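Local coordinates for uncharacterized protein (Chaetomium thermophilum, PDB 3LPZ) that is a Get4 alpha-solenoid protein that probably binds Get5 and serves the Get pathway of tail-anchored protein biogenesis, at residues Gln63-Arg67 with Ser68-Gly72; Lys115-Val118 with Lys119-Asp123. All blocks are in the same frame, centred on the assembly; numbering follows the deposited sequence.

Interaction 1: residues Gln63-Arg67 with Ser68-Gly72; sequences QTLLR and SGQGG
Ser68 holds OG beside its own backbone N and anti to its carbonyl carbon (chi1 -55°), and this turns the hydroxyl back onto Thr64 O. Leu65 has the same first-torsion setting (chi1 -78°), which keeps its CG beside the backbone N. The hydroxyl bond from Ser68 OG to Thr64 O is 2.9 Å long. Ser68 N donates to the same oxygen, Thr64 O, at 3.0 Å. The two donors come from opposite faces of the carbonyl plane, so one oxygen of the last helical turn is gripped twice by a single residue. Thr64 turns its own hydroxyl elsewhere, to Gln20 and to Ser60 O.

Beyond Ser68 the chain reverses. Gln70 N gives Leu65 O a bond of 3.0 Å, with a fairly straight N-H...O angle of 153°. Inside it, Gly69 N makes a weak bond of 3.3 Å to Leu66 O. Gly69 has positive phi, a backbone shape that favours glycine.

Van der Waals contacts accompany these bonds. Leu65 CD2 lies 4.0 Å from Gln70 CB, the two side chains running obliquely to each other. On another side of the helix, Leu66 CD2 approaches Gly71 O at 3.9 Å. Leu65 also packs on Ile23 and Ala35 of the two preceding helices, and Leu66 on Leu106 and Phe107.

Gln70 then takes the N-cap position of helix 71-88. The whole is a Schellman motif with Gly69 as C-prime residue, closing helix 51-67 at a tight turn between consecutive helices of the alpha-solenoid.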
loop_
_atom_site.group_PDB
_atom_site.type_symbol
_atom_site.label_atom_id
_atom_site.label_comp_id
_atom_site.label_asym_id
_atom_site.label_seq_id
_atom_site.Cartn_x
_atom_site.Cartn_y
_atom_site.Cartn_z
ATOM N N GLN A 63 25.282 -3.974 2.662
ATOM C CA GLN A 63 25.260 -2.623 2.106
ATOM C C GLN A 63 26.513 -2.338 1.258
ATOM O O GLN A 63 26.412 -1.736 0.158
ATOM C CB GLN A 63 25.039 -1.570 3.198
ATOM C CG GLN A 63 23.675 -1.769 3.879
ATOM C CD GLN A 63 23.422 -0.840 5.038
ATOM O OE1 GLN A 63 24.195 0.072 5.274
ATOM N NE2 GLN A 63 22.322 -1.068 5.772
ATOM N N THR A 64 27.678 -2.778 1.733
ATOM C CA THR A 64 28.898 -2.604 0.919
ATOM C C THR A 64 28.818 -3.307 -0.437
ATOM O O THR A 64 29.234 -2.750 -1.479
ATOM C CB THR A 64 30.174 -3.054 1.664
ATOM O OG1 THR A 64 30.312 -2.282 2.857
ATOM C CG2 THR A 64 31.416 -2.832 0.785
ATOM N N LEU A 65 28.299 -4.538 -0.431
ATOM C CA LEU A 65 28.164 -5.294 -1.674
ATOM C C LEU A 65 27.194 -4.589 -2.606
ATOM O O LEU A 65 27.467 -4.440 -3.794
ATOM C CB LEU A 65 27.675 -6.707 -1.400
ATOM C CG LEU A 65 28.747 -7.669 -0.881
ATOM C CD1 LEU A 65 28.129 -8.811 -0.091
ATOM C CD2 LEU A 65 29.598 -8.196 -2.038
ATOM N N LEU A 66 26.060 -4.158 -2.054
ATOM C CA LEU A 66 25.062 -3.419 -2.842
ATOM C C LEU A 66 25.623 -2.118 -3.432
ATOM O O LEU A 66 25.326 -1.799 -4.575
ATOM C CB LEU A 66 23.763 -3.155 -2.037
ATOM C CG LEU A 66 22.977 -4.418 -1.650
ATOM C CD1 LEU A 66 21.884 -4.128 -0.571
ATOM C CD2 LEU A 66 22.349 -5.053 -2.892
ATOM N N ARG A 67 26.417 -1.380 -2.657
ATOM C CA ARG A 67 27.093 -0.163 -3.163
ATOM C C ARG A 67 28.127 -0.472 -4.236
ATOM O O ARG A 67 28.403 0.369 -5.069
ATOM C CB ARG A 67 27.827 0.584 -2.052
ATOM C CG ARG A 67 26.951 1.439 -1.211
ATOM C CD ARG A 67 27.751 2.202 -0.183
ATOM N NE ARG A 67 26.870 2.577 0.916
ATOM C CZ ARG A 67 26.081 3.657 0.932
ATOM N NH1 ARG A 67 26.057 4.514 -0.087
ATOM N NH2 ARG A 67 25.312 3.890 1.980
ATOM N N SER A 68 28.719 -1.662 -4.197
ATOM C CA SER A 68 29.737 -2.038 -5.175
ATOM C C SER A 68 29.146 -2.741 -6.382
ATOM O O SER A 68 29.846 -3.471 -7.059
ATOM C CB SER A 68 30.775 -2.965 -4.548
ATOM O OG SER A 68 31.356 -2.395 -3.391
ATOM N N GLY A 69 27.855 -2.573 -6.621
ATOM C CA GLY A 69 27.195 -3.211 -7.764
ATOM C C GLY A 69 27.050 -4.731 -7.742
ATOM O O GLY A 69 26.773 -5.325 -8.780
ATOM N N GLN A 70 27.227 -5.371 -6.585
ATOM C CA GLN A 70 27.022 -6.820 -6.480
ATOM C C GLN A 70 25.635 -7.110 -5.885
ATOM O O GLN A 70 25.504 -7.469 -4.717
ATOM C CB GLN A 70 28.118 -7.460 -5.629
ATOM C CG GLN A 70 29.529 -7.267 -6.194
ATOM C CD GLN A 70 29.618 -7.593 -7.665
ATOM O OE1 GLN A 70 29.501 -8.745 -8.066
ATOM N NE2 GLN A 70 29.807 -6.565 -8.486
ATOM N N GLY A 71 24.611 -6.907 -6.711
ATOM C CA GLY A 71 23.221 -6.925 -6.269
ATOM C C GLY A 71 22.781 -8.297 -5.826
ATOM O O GLY A 71 22.032 -8.425 -4.855
ATOM N N GLY A 72 23.259 -9.317 -6.536
ATOM C CA GLY A 72 22.991 -10.714 -6.193
ATOM C C GLY A 72 23.549 -11.135 -4.845
ATOM O O GLY A 72 22.800 -11.558 -3.970
#

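Interaction 2: residues Lys115-Val118 with Lys119-Asp123; sequences KRFV and KEMID
Arg116 and Glu120 form an i to i+4 salt bridge on one side of helix 112-128, while Phe117 and Met121 make a Met-aromatic contact on its buried side. In each pair the partners are one helical turn apart, and the helix belongs to the alpha-solenoid.

Glu120 can be followed outward. Its CB lies over the backbone of the preceding turn, 3.5 Å from Arg116 O. CG is closer to that oxygen, at 3.2 Å from Arg116 O, and also passes near Arg116 NH1. The chain bends at chi2 (-65°), which folds the carboxylate back toward the guanidinium. CD therefore stands 3.3 Å from Arg116 NH1. At the tip, OE2 takes a charged hydrogen bond of 2.6 Å from Arg116 NH1. The other oxygen, OE1, pairs with Arg86 of helix 71-88. Glu120 thus links two arginines, and the positive charges probably favour its ionised form.

Arg116 reaches the bridge with an extended chain. It is deposited in two conformers; the bridge is described for one, and its permanence is doubtful. The carboxylate oxygen approaches the guanidinium at its edge, but the two planes are almost perpendicular, 84° apart. This is a single-point bridge, met on the anti side of OE2 but out of the carboxylate plane.

Phe117 points its ring among Val79, Val82, Leu100 and Leu104 of the flanking helices. Its ring also meets that of Phe107. Met121 runs out nearly anti at chi1 (170°) and chi2, which brings SD 3.8 Å from Phe117 CE2. The sulfur meets the ring obliquely. Leu138 and Val142 of helix 136-148 touch Met121 as well.

Val118 and Ile122 continue the apolar side, with Val118 CG1 4.3 Å from Ile122 CG1. Ile122 N donates to Val118 O at 3.0 Å.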
loop_
_atom_site.group_PDB
_atom_site.type_symbol
_atom_site.label_atom_id
_atom_site.label_comp_id
_atom_site.label_asym_id
_atom_site.label_seq_id
_atom_site.Cartn_x
_atom_site.Cartn_y
_atom_site.Cartn_z
ATOM N N LYS A 115 12.924 -8.208 -4.901
ATOM C CA LYS A 115 11.553 -8.722 -4.744
ATOM C C LYS A 115 11.446 -9.679 -3.551
ATOM O O LYS A 115 10.527 -9.570 -2.736
ATOM C CB LYS A 115 11.095 -9.484 -6.004
ATOM C CG LYS A 115 11.035 -8.666 -7.292
ATOM C CD LYS A 115 10.672 -9.573 -8.494
ATOM C CE LYS A 115 10.205 -8.769 -9.717
ATOM N NZ LYS A 115 11.128 -7.636 -10.033
ATOM N N ARG A 116 12.371 -10.625 -3.485
ATOM C CA ARG A 116 12.456 -11.558 -2.353
ATOM C C ARG A 116 12.746 -10.794 -1.057
ATOM O O ARG A 116 12.114 -11.046 -0.040
ATOM C CB ARG A 116 13.538 -12.619 -2.596
ATOM C CG ARG A 116 13.593 -13.769 -1.555
ATOM C CD ARG A 116 14.783 -14.688 -1.855
ATOM N NE ARG A 116 14.990 -15.753 -0.868
ATOM C CZ ARG A 116 14.100 -16.111 0.051
ATOM N NH1 ARG A 116 12.931 -15.494 0.104
ATOM N NH2 ARG A 116 14.380 -17.083 0.911
ATOM N N PHE A 117 13.694 -9.859 -1.094
ATOM C CA PHE A 117 14.034 -9.088 0.107
ATOM C C PHE A 117 12.790 -8.360 0.640
ATOM O O PHE A 117 12.509 -8.411 1.846
ATOM C CB PHE A 117 15.162 -8.096 -0.159
ATOM C CG PHE A 117 15.478 -7.224 1.012
ATOM C CD1 PHE A 117 16.086 -7.755 2.159
ATOM C CD2 PHE A 117 15.124 -5.866 1.002
ATOM C CE1 PHE A 117 16.380 -6.933 3.279
ATOM C CE2 PHE A 117 15.411 -5.048 2.121
ATOM C CZ PHE A 117 16.048 -5.593 3.258
ATOM N N VAL A 118 12.041 -7.707 -0.253
ATOM C CA VAL A 118 10.872 -6.928 0.163
ATOM C C VAL A 118 9.828 -7.843 0.780
ATOM O O VAL A 118 9.278 -7.539 1.845
ATOM C CB VAL A 118 10.269 -6.058 -0.994
ATOM C CG1 VAL A 118 8.809 -5.598 -0.672
ATOM C CG2 VAL A 118 11.199 -4.829 -1.269
ATOM N N LYS A 119 9.562 -8.966 0.115
ATOM C CA LYS A 119 8.653 -9.962 0.650
ATOM C C LYS A 119 9.066 -10.450 2.049
ATOM O O LYS A 119 8.227 -10.498 2.963
ATOM C CB LYS A 119 8.562 -11.142 -0.316
ATOM C CG LYS A 119 7.363 -12.024 -0.133
ATOM C CD LYS A 119 7.631 -13.209 0.796
ATOM C CE LYS A 119 6.461 -14.209 0.737
ATOM N NZ LYS A 119 6.094 -14.702 2.109
ATOM N N GLU A 120 10.342 -10.805 2.215
ATOM C CA GLU A 120 10.811 -11.338 3.498
ATOM C C GLU A 120 10.715 -10.300 4.609
ATOM O O GLU A 120 10.246 -10.615 5.712
ATOM C CB GLU A 120 12.242 -11.892 3.397
ATOM C CG GLU A 120 12.364 -13.118 2.443
ATOM C CD GLU A 120 11.598 -14.367 2.922
ATOM O OE1 GLU A 120 11.304 -14.521 4.130
ATOM O OE2 GLU A 120 11.284 -15.207 2.072
ATOM N N MET A 121 11.172 -9.087 4.310
ATOM C CA MET A 121 11.241 -7.984 5.264
ATOM C C MET A 121 9.815 -7.637 5.779
ATOM O O MET A 121 9.583 -7.496 6.993
ATOM C CB MET A 121 11.901 -6.783 4.539
ATOM C CG MET A 121 11.879 -5.440 5.252
ATOM S SD MET A 121 12.380 -4.059 4.171
ATOM C CE MET A 121 10.912 -3.711 3.191
ATOM N N ILE A 122 8.860 -7.518 4.850
ATOM C CA ILE A 122 7.470 -7.234 5.220
ATOM C C ILE A 122 6.896 -8.368 6.079
ATOM O O ILE A 122 6.212 -8.088 7.072
ATOM C CB ILE A 122 6.570 -6.994 3.988
ATOM C CG1 ILE A 122 6.973 -5.695 3.247
ATOM C CG2 ILE A 122 5.031 -6.990 4.373
ATOM C CD1 ILE A 122 6.739 -4.417 4.018
ATOM N N ASP A 123 7.184 -9.617 5.702
ATOM C CA ASP A 123 6.685 -10.800 6.417
ATOM C C ASP A 123 7.282 -10.858 7.820
ATOM O O ASP A 123 6.571 -11.109 8.794
ATOM C CB ASP A 123 6.991 -12.111 5.661
ATOM C CG ASP A 123 6.623 -13.342 6.465
ATOM O OD1 ASP A 123 5.435 -13.739 6.457
ATOM O OD2 ASP A 123 7.506 -13.901 7.137
#

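Overall arrangement
Interaction 1 precedes interaction 2 along the chain. Their centres are 18 Å apart, and their nearest atoms are about 7 Å apart without touching. Both lie on the same side of the chain's centre, inside the Get4 homology region. Interaction 1 joins helices 51-67 and 71-88 at their turn. Interaction 2 lies within helix 112-128. Helix 71-88 connects them: it starts in interaction 1, and further along it packs against Phe117 and supplies Arg86 to Glu120. Phe107 also touches both, through Leu66 and Phe117. One contact thus shapes a turn and the other a helix packed against its neighbours, both within the alpha-solenoid.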